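Long-range contacts in serpin-12 (Manduca sexta, PDB 6CJ7), which probably inhibits serine proteases and controls the prophenoloxidase activation system in the larval hemolymph of the moth: residues A[185-190]-A[203-208]; A[267-272]-A[347-352]. One frame throughout, in Å; residues are numbered along the deposited sequence.

Contact 1. Residues A[185-190]-A[203-208]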
ATOM      1  N   ALA A 185     -19.854 -10.819 -20.034  1.00 32.53           N
ATOM      2  CA  ALA A 185     -20.517  -9.572 -19.683  1.00 33.29           C
ATOM      3  C   ALA A 185     -19.576  -8.373 -19.671  1.00 30.05           C
ATOM      4  O   ALA A 185     -20.056  -7.237 -19.581  1.00 34.94           O
ATOM      5  CB  ALA A 185     -21.197  -9.688 -18.318  1.00 33.00           C
ATOM      6  N   THR A 186     -18.261  -8.588 -19.743  1.00 28.52           N
ATOM      7  CA  THR A 186     -17.326  -7.468 -19.773  1.00 27.67           C
ATOM      8  C   THR A 186     -17.435  -6.765 -21.112  1.00 32.53           C
ATOM      9  O   THR A 186     -17.417  -7.413 -22.159  1.00 34.18           O
ATOM     10  CB  THR A 186     -15.901  -7.956 -19.553  1.00 26.78           C
ATOM     11  OG1 THR A 186     -15.820  -8.555 -18.251  1.00 27.76           O
ATOM     12  CG2 THR A 186     -14.902  -6.797 -19.614  1.00 28.53           C
ATOM     13  N   GLN A 187     -17.544  -5.442 -21.081  1.00 28.51           N
ATOM     14  CA  GLN A 187     -17.845  -4.680 -22.288  1.00 29.64           C
ATOM     15  C   GLN A 187     -16.926  -3.474 -22.409  1.00 29.20           C
ATOM     16  O   GLN A 187     -16.541  -2.859 -21.414  1.00 28.76           O
ATOM     17  CB  GLN A 187     -19.304  -4.186 -22.297  1.00 32.40           C
ATOM     18  CG  GLN A 187     -20.400  -5.264 -22.366  1.00 31.44           C
ATOM     19  CD  GLN A 187     -20.273  -6.235 -23.528  1.00 39.87           C
ATOM     20  OE1 GLN A 187     -19.684  -5.937 -24.573  1.00 41.15           O
ATOM     21  NE2 GLN A 187     -20.832  -7.428 -23.339  1.00 44.55           N
ATOM     22  N   LYS A 188     -16.622  -3.107 -23.649  1.00 30.17           N
ATOM     23  CA  LYS A 188     -15.847  -1.903 -23.921  1.00 32.50           C
ATOM     24  C   LYS A 188     -16.784  -0.704 -23.967  1.00 30.86           C
ATOM     25  O   LYS A 188     -17.706  -0.659 -24.792  1.00 32.18           O
ATOM     26  CB  LYS A 188     -15.069  -2.043 -25.226  1.00 38.01           C
ATOM     27  CG  LYS A 188     -13.781  -2.837 -25.032  1.00 53.60           C
ATOM     28  CD  LYS A 188     -13.065  -3.105 -26.338  1.00 58.30           C
ATOM     29  CE  LYS A 188     -11.558  -3.164 -26.124  1.00 60.38           C
ATOM     30  NZ  LYS A 188     -11.148  -4.210 -25.157  1.00 58.97           N
ATOM     31  N   ARG A 189     -16.558   0.248 -23.065  1.00 31.81           N
ATOM     32  CA  ARG A 189     -17.345   1.467 -22.947  1.00 34.75           C
ATOM     33  C   ARG A 189     -16.377   2.616 -22.725  1.00 33.09           C
ATOM     34  O   ARG A 189     -15.219   2.400 -22.377  1.00 29.52           O
ATOM     35  CB  ARG A 189     -18.347   1.385 -21.779  1.00 34.78           C
ATOM     36  CG  ARG A 189     -19.159   0.108 -21.722  1.00 35.56           C
ATOM     37  CD  ARG A 189     -20.124   0.129 -20.547  1.00 39.07           C
ATOM     38  NE  ARG A 189     -20.876  -1.116 -20.421  1.00 40.31           N
ATOM     39  CZ  ARG A 189     -22.093  -1.295 -20.925  1.00 40.31           C
ATOM     40  NH1 ARG A 189     -22.685  -0.305 -21.584  1.00 44.96           N
ATOM     41  NH2 ARG A 189     -22.713  -2.462 -20.773  1.00 41.85           N
ATOM     42  N   ASN A 190     -16.848   3.845 -22.906  1.00 32.45           N
ATOM     43  CA  ASN A 190     -15.961   4.976 -22.685  1.00 33.67           C
ATOM     44  C   ASN A 190     -15.802   5.298 -21.203  1.00 32.49           C
ATOM     45  O   ASN A 190     -16.761   5.269 -20.425  1.00 36.99           O
ATOM     46  CB  ASN A 190     -16.447   6.206 -23.438  1.00 38.34           C
ATOM     47  CG  ASN A 190     -15.863   6.283 -24.836  1.00 48.74           C
ATOM     48  OD1 ASN A 190     -14.732   5.855 -25.075  1.00 50.58           O
ATOM     49  ND2 ASN A 190     -16.635   6.801 -25.766  1.00 48.85           N
ATOM     50  N   PHE A 203     -15.130  -2.731 -18.999  1.00 25.19           N
ATOM     51  CA  PHE A 203     -15.958  -2.671 -17.804  1.00 25.10           C
ATOM     52  C   PHE A 203     -16.529  -4.051 -17.503  1.00 24.59           C
ATOM     53  O   PHE A 203     -17.306  -4.602 -18.292  1.00 25.36           O
ATOM     54  CB  PHE A 203     -17.077  -1.648 -17.974  1.00 26.78           C
ATOM     55  CG  PHE A 203     -16.595  -0.228 -17.963  1.00 25.38           C
ATOM     56  CD1 PHE A 203     -16.170   0.389 -19.131  1.00 27.59           C
ATOM     57  CD2 PHE A 203     -16.562   0.490 -16.783  1.00 28.06           C
ATOM     58  CE1 PHE A 203     -15.734   1.700 -19.128  1.00 29.34           C
ATOM     59  CE2 PHE A 203     -16.134   1.793 -16.769  1.00 28.60           C
ATOM     60  CZ  PHE A 203     -15.716   2.405 -17.950  1.00 31.41           C
ATOM     61  N   MET A 204     -16.131  -4.606 -16.368  1.00 22.62           N
ATOM     62  CA  MET A 204     -16.789  -5.785 -15.831  1.00 22.10           C
ATOM     63  C   MET A 204     -18.165  -5.391 -15.315  1.00 25.43           C
ATOM     64  O   MET A 204     -18.360  -4.289 -14.799  1.00 26.99           O
ATOM     65  CB  MET A 204     -15.946  -6.358 -14.697  1.00 21.52           C
ATOM     66  CG  MET A 204     -14.528  -6.560 -15.116  1.00 21.77           C
ATOM     67  SD  MET A 204     -13.584  -7.390 -13.814  1.00 24.89           S
ATOM     68  CE  MET A 204     -13.599  -6.084 -12.561  1.00 24.83           C
ATOM     69  N   GLN A 205     -19.135  -6.294 -15.455  1.00 25.59           N
ATOM     70  CA  GLN A 205     -20.508  -5.951 -15.113  1.00 28.81           C
ATOM     71  C   GLN A 205     -21.166  -7.087 -14.344  1.00 28.12           C
ATOM     72  O   GLN A 205     -20.975  -8.261 -14.673  1.00 28.92           O
ATOM     73  CB  GLN A 205     -21.347  -5.647 -16.364  1.00 32.17           C
ATOM     74  CG  GLN A 205     -20.831  -4.519 -17.214  1.00 43.51           C
ATOM     75  CD  GLN A 205     -21.640  -4.373 -18.480  1.00 56.06           C
ATOM     76  OE1 GLN A 205     -21.273  -3.625 -19.385  1.00 68.51           O
ATOM     77  NE2 GLN A 205     -22.747  -5.095 -18.550  1.00 57.51           N
ATOM     78  N   THR A 206     -21.943  -6.725 -13.327  1.00 27.12           N
ATOM     79  CA  THR A 206     -22.787  -7.681 -12.615  1.00 27.94           C
ATOM     80  C   THR A 206     -23.884  -6.909 -11.900  1.00 28.39           C
ATOM     81  O   THR A 206     -23.814  -5.685 -11.748  1.00 31.23           O
ATOM     82  CB  THR A 206     -21.998  -8.533 -11.609  1.00 33.27           C
ATOM     83  OG1 THR A 206     -22.806  -9.646 -11.200  1.00 34.13           O
ATOM     84  CG2 THR A 206     -21.633  -7.717 -10.373  1.00 31.30           C
ATOM     85  N   ARG A 207     -24.913  -7.643 -11.472  1.00 31.35           N
ATOM     86  CA  ARG A 207     -25.967  -7.086 -10.637  1.00 32.52           C
ATOM     87  C   ARG A 207     -26.221  -8.069  -9.506  1.00 31.62           C
ATOM     88  O   ARG A 207     -26.721  -9.174  -9.739  1.00 38.68           O
ATOM     89  CB  ARG A 207     -27.244  -6.818 -11.431  1.00 41.67           C
ATOM     90  CG  ARG A 207     -28.347  -6.249 -10.566  1.00 44.50           C
ATOM     91  CD  ARG A 207     -29.556  -5.879 -11.381  1.00 48.13           C
ATOM     92  NE  ARG A 207     -30.711  -5.620 -10.528  1.00 46.76           N
ATOM     93  CZ  ARG A 207     -31.909  -5.278 -10.986  1.00 52.15           C
ATOM     94  NH1 ARG A 207     -32.105  -5.141 -12.289  1.00 59.86           N
ATOM     95  NH2 ARG A 207     -32.908  -5.064 -10.141  1.00 50.79           N
ATOM     96  N   ARG A 208     -25.845  -7.674  -8.294  1.00 34.04           N
ATOM     97  CA  ARG A 208     -25.964  -8.506  -7.107  1.00 35.14           C
ATOM     98  C   ARG A 208     -26.212  -7.603  -5.914  1.00 29.59           C
ATOM     99  O   ARG A 208     -26.094  -6.375  -5.991  1.00 32.21           O
ATOM    100  CB  ARG A 208     -24.701  -9.335  -6.833  1.00 47.40           C
ATOM    101  CG  ARG A 208     -24.031  -9.953  -8.039  1.00 53.27           C
ATOM    102  CD  ARG A 208     -23.289 -11.196  -7.635  0.63 55.44           C
ATOM    103  NE  ARG A 208     -21.981 -10.905  -7.066  0.63 54.83           N
ATOM    104  NH1 ARG A 208     -19.729 -10.497  -7.174  1.00 58.71           N
ATOM    105  NH2 ARG A 208     -20.939 -10.817  -9.113  1.00 51.85           N
TER
HETATM  106  O   HOH W   1     -18.038  -8.826 -16.477  1.00 25.43           O
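Gln-187 and Phe-203 face each other as an antiparallel hydrogen-bonded pair, with Gln-187 N 2.9 Å from Phe-203 O and Phe-203 N 2.8 Å from Gln-187 O. This is the pairing of the hairpin formed by strands 187-192 and 198-215, which in the serpin fold are the edge strand s4C of β-sheet C and its neighbour s3C. The segments 187-190 and 203-208 diverge strongly, at 113° between their directions. In Thr-186 a chi1 of -62° sets OG1 beside the backbone nitrogen and leaves CG2 anti to it, which lays this methyl 3.5 Å from Phe-203 O. Thr-186 OG1 is hydrogen-bonded to Glu-328 and also accepts from a water, which in turn takes the N-H of Gln-205 and so joins Thr-186 OG1 to Gln-205 N.

The Phe-203 ring crosses the start of the Arg-189 side chain: CD1 is 3.6 Å from Arg-189 CB, while Arg-189 O approaches in the ring plane, 3.4 Å from CE1. Pro-273 and Asn-356 add further contacts to this buried ring. Cutting Phe-203 back to an alanine is likely to leave a gap against Arg-189 CB and its carbonyl oxygen, and to cost the ring's contacts with Pro-273 and Asn-356. Beyond its CB the arginine runs extended toward Gln-205, also extended, from the opposite direction. Gln-205 OE1 sits at the guanidinium edge, weakly bonded to Arg-189 NE at 2.7 Å; its 2.3 Å separation from Arg-189 NH2 is implausibly short and makes the detail there doubtful.

Contact 2. Residues A[267-272]-A[347-352]; sequences DVALEL and DEPSLY
Val-268 and Leu-351, and next to them Ala-269 and Tyr-352, pair in parallel, joining strand 265-282 to the short strand 351-354. In the serpin fold this is the s2C-s1C pairing of β-sheet C, and s1C is the strand that anchors the C-terminal side of the reactive-centre loop; the preceding residues 332-346 are not modelled, consistent with a mobile loop. Ala-269 N donates to Leu-351 O at 3.0 Å, and Asp-267 O accepts from Leu-351 N at 3.2 Å, with a weaker second bond from Ser-350 N.

Asp-267 leans across the chain leading into the strand. Its CB is 3.6 Å from Ser-350 OG. With CG anti to the backbone nitrogen (chi1 175°), the carboxylate is carried toward Pro-349: CG lies 4.0 Å from Pro-349 CA, OD1 is 4.1 Å from Pro-349 CB, and OD2 is 3.9 Å from Pro-349 CA. These are van der Waals distances; the charge is answered by the salt bridge from OD2 to Arg-207. A water accepts from Asp-267 N and also bonds Ser-350 OG.

On one face of the sheet Val-268 CG2 packs against Leu-351 CB, 4.0 Å away. On the other, the Ala-269 methyl touches both Pro-349 and Tyr-352, and Pro-349 CG rests 3.5 Å above the Tyr-352 ring plane, offset toward its rim.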
ATOM      1  N   ASP A 267     -29.318  -3.928  -3.703  1.00 30.63           N
ATOM      2  CA  ASP A 267     -29.339  -4.437  -5.071  1.00 30.27           C
ATOM      3  C   ASP A 267     -28.632  -3.427  -5.979  1.00 32.28           C
ATOM      4  O   ASP A 267     -29.161  -2.343  -6.241  1.00 36.66           O
ATOM      5  CB  ASP A 267     -30.799  -4.674  -5.460  1.00 33.72           C
ATOM      6  CG  ASP A 267     -30.994  -5.099  -6.916  1.00 36.74           C
ATOM      7  OD1 ASP A 267     -30.027  -5.404  -7.637  1.00 38.01           O
ATOM      8  OD2 ASP A 267     -32.172  -5.149  -7.335  1.00 41.95           O
ATOM      9  N   VAL A 268     -27.408  -3.751  -6.408  1.00 28.52           N
ATOM     10  CA  VAL A 268     -26.547  -2.827  -7.146  1.00 30.52           C
ATOM     11  C   VAL A 268     -26.311  -3.360  -8.553  1.00 31.89           C
ATOM     12  O   VAL A 268     -25.918  -4.519  -8.723  1.00 32.54           O
ATOM     13  CB  VAL A 268     -25.197  -2.619  -6.432  1.00 27.82           C
ATOM     14  CG1 VAL A 268     -24.263  -1.757  -7.290  1.00 28.61           C
ATOM     15  CG2 VAL A 268     -25.406  -1.992  -5.063  1.00 30.31           C
ATOM     16  N   ALA A 269     -26.507  -2.497  -9.556  1.00 29.73           N
ATOM     17  CA  ALA A 269     -26.036  -2.739 -10.917  1.00 35.78           C
ATOM     18  C   ALA A 269     -24.667  -2.082 -11.062  1.00 30.51           C
ATOM     19  O   ALA A 269     -24.564  -0.851 -11.090  1.00 30.83           O
ATOM     20  CB  ALA A 269     -27.016  -2.178 -11.944  1.00 35.11           C
ATOM     21  N   LEU A 270     -23.625  -2.903 -11.166  1.00 26.79           N
ATOM     22  CA  LEU A 270     -22.242  -2.448 -11.084  1.00 25.57           C
ATOM     23  C   LEU A 270     -21.550  -2.548 -12.440  1.00 28.49           C
ATOM     24  O   LEU A 270     -21.645  -3.577 -13.116  1.00 28.37           O
ATOM     25  CB  LEU A 270     -21.499  -3.289 -10.041  1.00 25.74           C
ATOM     26  CG  LEU A 270     -19.983  -3.107  -9.924  1.00 25.04           C
ATOM     27  CD1 LEU A 270     -19.658  -1.748  -9.336  1.00 26.49           C
ATOM     28  CD2 LEU A 270     -19.399  -4.217  -9.050  1.00 27.12           C
ATOM     29  N   GLU A 271     -20.857  -1.478 -12.840  1.00 29.37           N
ATOM     30  CA  GLU A 271     -19.935  -1.494 -13.969  1.00 25.73           C
ATOM     31  C   GLU A 271     -18.597  -1.001 -13.451  1.00 26.20           C
ATOM     32  O   GLU A 271     -18.483   0.162 -13.047  1.00 28.57           O
ATOM     33  CB  GLU A 271     -20.424  -0.616 -15.118  1.00 31.06           C
ATOM     34  CG  GLU A 271     -21.771  -1.099 -15.655  1.00 38.95           C
ATOM     35  CD  GLU A 271     -22.295  -0.283 -16.826  1.00 48.76           C
ATOM     36  OE1 GLU A 271     -21.556   0.544 -17.389  1.00 45.57           O
ATOM     37  OE2 GLU A 271     -23.475  -0.468 -17.183  1.00 48.44           O
ATOM     38  N   LEU A 272     -17.599  -1.885 -13.456  1.00 24.29           N
ATOM     39  CA  LEU A 272     -16.294  -1.611 -12.841  1.00 22.95           C
ATOM     40  C   LEU A 272     -15.174  -1.866 -13.846  1.00 22.95           C
ATOM     41  O   LEU A 272     -15.012  -2.999 -14.293  1.00 24.89           O
ATOM     42  CB  LEU A 272     -16.108  -2.474 -11.581  1.00 21.96           C
ATOM     43  CG  LEU A 272     -14.828  -2.217 -10.792  1.00 23.47           C
ATOM     44  CD1 LEU A 272     -14.896  -0.867 -10.099  1.00 25.83           C
ATOM     45  CD2 LEU A 272     -14.581  -3.334  -9.771  1.00 24.81           C
ATOM     46  N   ASP A 347     -37.804  -3.963 -10.458  1.00 75.24           N
ATOM     47  CA  ASP A 347     -36.684  -4.544 -11.191  1.00 74.79           C
ATOM     48  C   ASP A 347     -35.696  -3.471 -11.654  1.00 67.69           C
ATOM     49  O   ASP A 347     -34.821  -3.731 -12.483  1.00 63.49           O
ATOM     50  CB  ASP A 347     -37.184  -5.352 -12.388  1.00 79.05           C
ATOM     51  CG  ASP A 347     -37.658  -4.474 -13.527  1.00 88.48           C
ATOM     52  OD1 ASP A 347     -38.374  -3.486 -13.259  1.00 94.82           O
ATOM     53  OD2 ASP A 347     -37.316  -4.773 -14.691  1.00 90.12           O
ATOM     54  N   GLU A 348     -35.849  -2.262 -11.136  1.00 64.81           N
ATOM     55  CA  GLU A 348     -34.711  -1.364 -11.286  1.00 63.61           C
ATOM     56  C   GLU A 348     -33.848  -1.444 -10.031  1.00 58.99           C
ATOM     57  O   GLU A 348     -34.389  -1.489  -8.915  1.00 54.71           O
ATOM     58  CB  GLU A 348     -35.154   0.073 -11.537  1.00 69.91           C
ATOM     59  N   PRO A 349     -32.521  -1.499 -10.163  1.00 51.82           N
ATOM     60  CA  PRO A 349     -31.675  -1.697  -8.981  1.00 52.98           C
ATOM     61  C   PRO A 349     -31.806  -0.535  -8.014  1.00 56.01           C
ATOM     62  O   PRO A 349     -32.158   0.583  -8.395  1.00 58.50           O
ATOM     63  CB  PRO A 349     -30.261  -1.779  -9.573  1.00 49.73           C
ATOM     64  CG  PRO A 349     -30.336  -1.000 -10.832  1.00 50.37           C
ATOM     65  CD  PRO A 349     -31.720  -1.275 -11.382  1.00 54.61           C
ATOM     66  N   SER A 350     -31.528  -0.819  -6.740  1.00 50.29           N
ATOM     67  CA  SER A 350     -31.522   0.235  -5.734  1.00 51.07           C
ATOM     68  C   SER A 350     -30.437   1.262  -6.018  1.00 48.08           C
ATOM     69  O   SER A 350     -30.610   2.453  -5.731  1.00 54.38           O
ATOM     70  CB  SER A 350     -31.325  -0.365  -4.341  1.00 58.80           C
ATOM     71  OG  SER A 350     -32.063  -1.568  -4.194  1.00 66.18           O
ATOM     72  N   LEU A 351     -29.321   0.826  -6.591  1.00 40.38           N
ATOM     73  CA  LEU A 351     -28.182   1.693  -6.830  1.00 41.75           C
ATOM     74  C   LEU A 351     -27.540   1.305  -8.148  1.00 42.38           C
ATOM     75  O   LEU A 351     -27.285   0.122  -8.391  1.00 39.48           O
ATOM     76  CB  LEU A 351     -27.160   1.580  -5.689  1.00 39.99           C
ATOM     77  CG  LEU A 351     -25.831   2.324  -5.818  1.00 43.31           C
ATOM     78  CD1 LEU A 351     -26.067   3.817  -5.933  1.00 48.28           C
ATOM     79  CD2 LEU A 351     -24.911   2.010  -4.646  1.00 41.66           C
ATOM     80  N   TYR A 352     -27.297   2.297  -8.997  1.00 38.28           N
ATOM     81  CA  TYR A 352     -26.409   2.151 -10.140  1.00 38.48           C
ATOM     82  C   TYR A 352     -25.027   2.628  -9.735  1.00 38.05           C
ATOM     83  O   TYR A 352     -24.878   3.750  -9.245  1.00 39.40           O
ATOM     84  CB  TYR A 352     -26.894   2.970 -11.335  1.00 38.31           C
ATOM     85  CG  TYR A 352     -28.108   2.420 -12.042  1.00 46.69           C
ATOM     86  CD1 TYR A 352     -27.981   1.431 -13.008  1.00 50.38           C
ATOM     87  CD2 TYR A 352     -29.376   2.909 -11.763  1.00 52.14           C
ATOM     88  CE1 TYR A 352     -29.088   0.933 -13.669  1.00 53.30           C
ATOM     89  CE2 TYR A 352     -30.490   2.416 -12.419  1.00 55.66           C
ATOM     90  CZ  TYR A 352     -30.337   1.428 -13.369  1.00 56.18           C
ATOM     91  OH  TYR A 352     -31.439   0.935 -14.022  1.00 60.52           O
TER
HETATM   92  O   HOH W   2     -31.807  -3.189  -2.367  1.00 37.41           O

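Contact 1 and contact 2, with centres about 12 Å apart, are the two outer pairings of β-sheet C, s4C-s3C and s2C-s1C. The s3C-s2C pairing lies between them, where backbone hydrogen bonds of Met-204 with Leu-272 and of Thr-206 with Leu-270 join them. Contact 1 is partly buried, with an aromatic ring at its heart, and closes a local antiparallel hairpin; contact 2 is a surface contact between segments far apart in sequence, paired in parallel and carried by backbone bonds, with valine, alanine, leucine, proline and tyrosine packing around them. Arg-207, on 203-208, carries charge from that strand to contact 2, where it also reaches the carbonyl oxygen of Asp-347, whereas within contact 1 Arg-189 meets the neutral Gln-205.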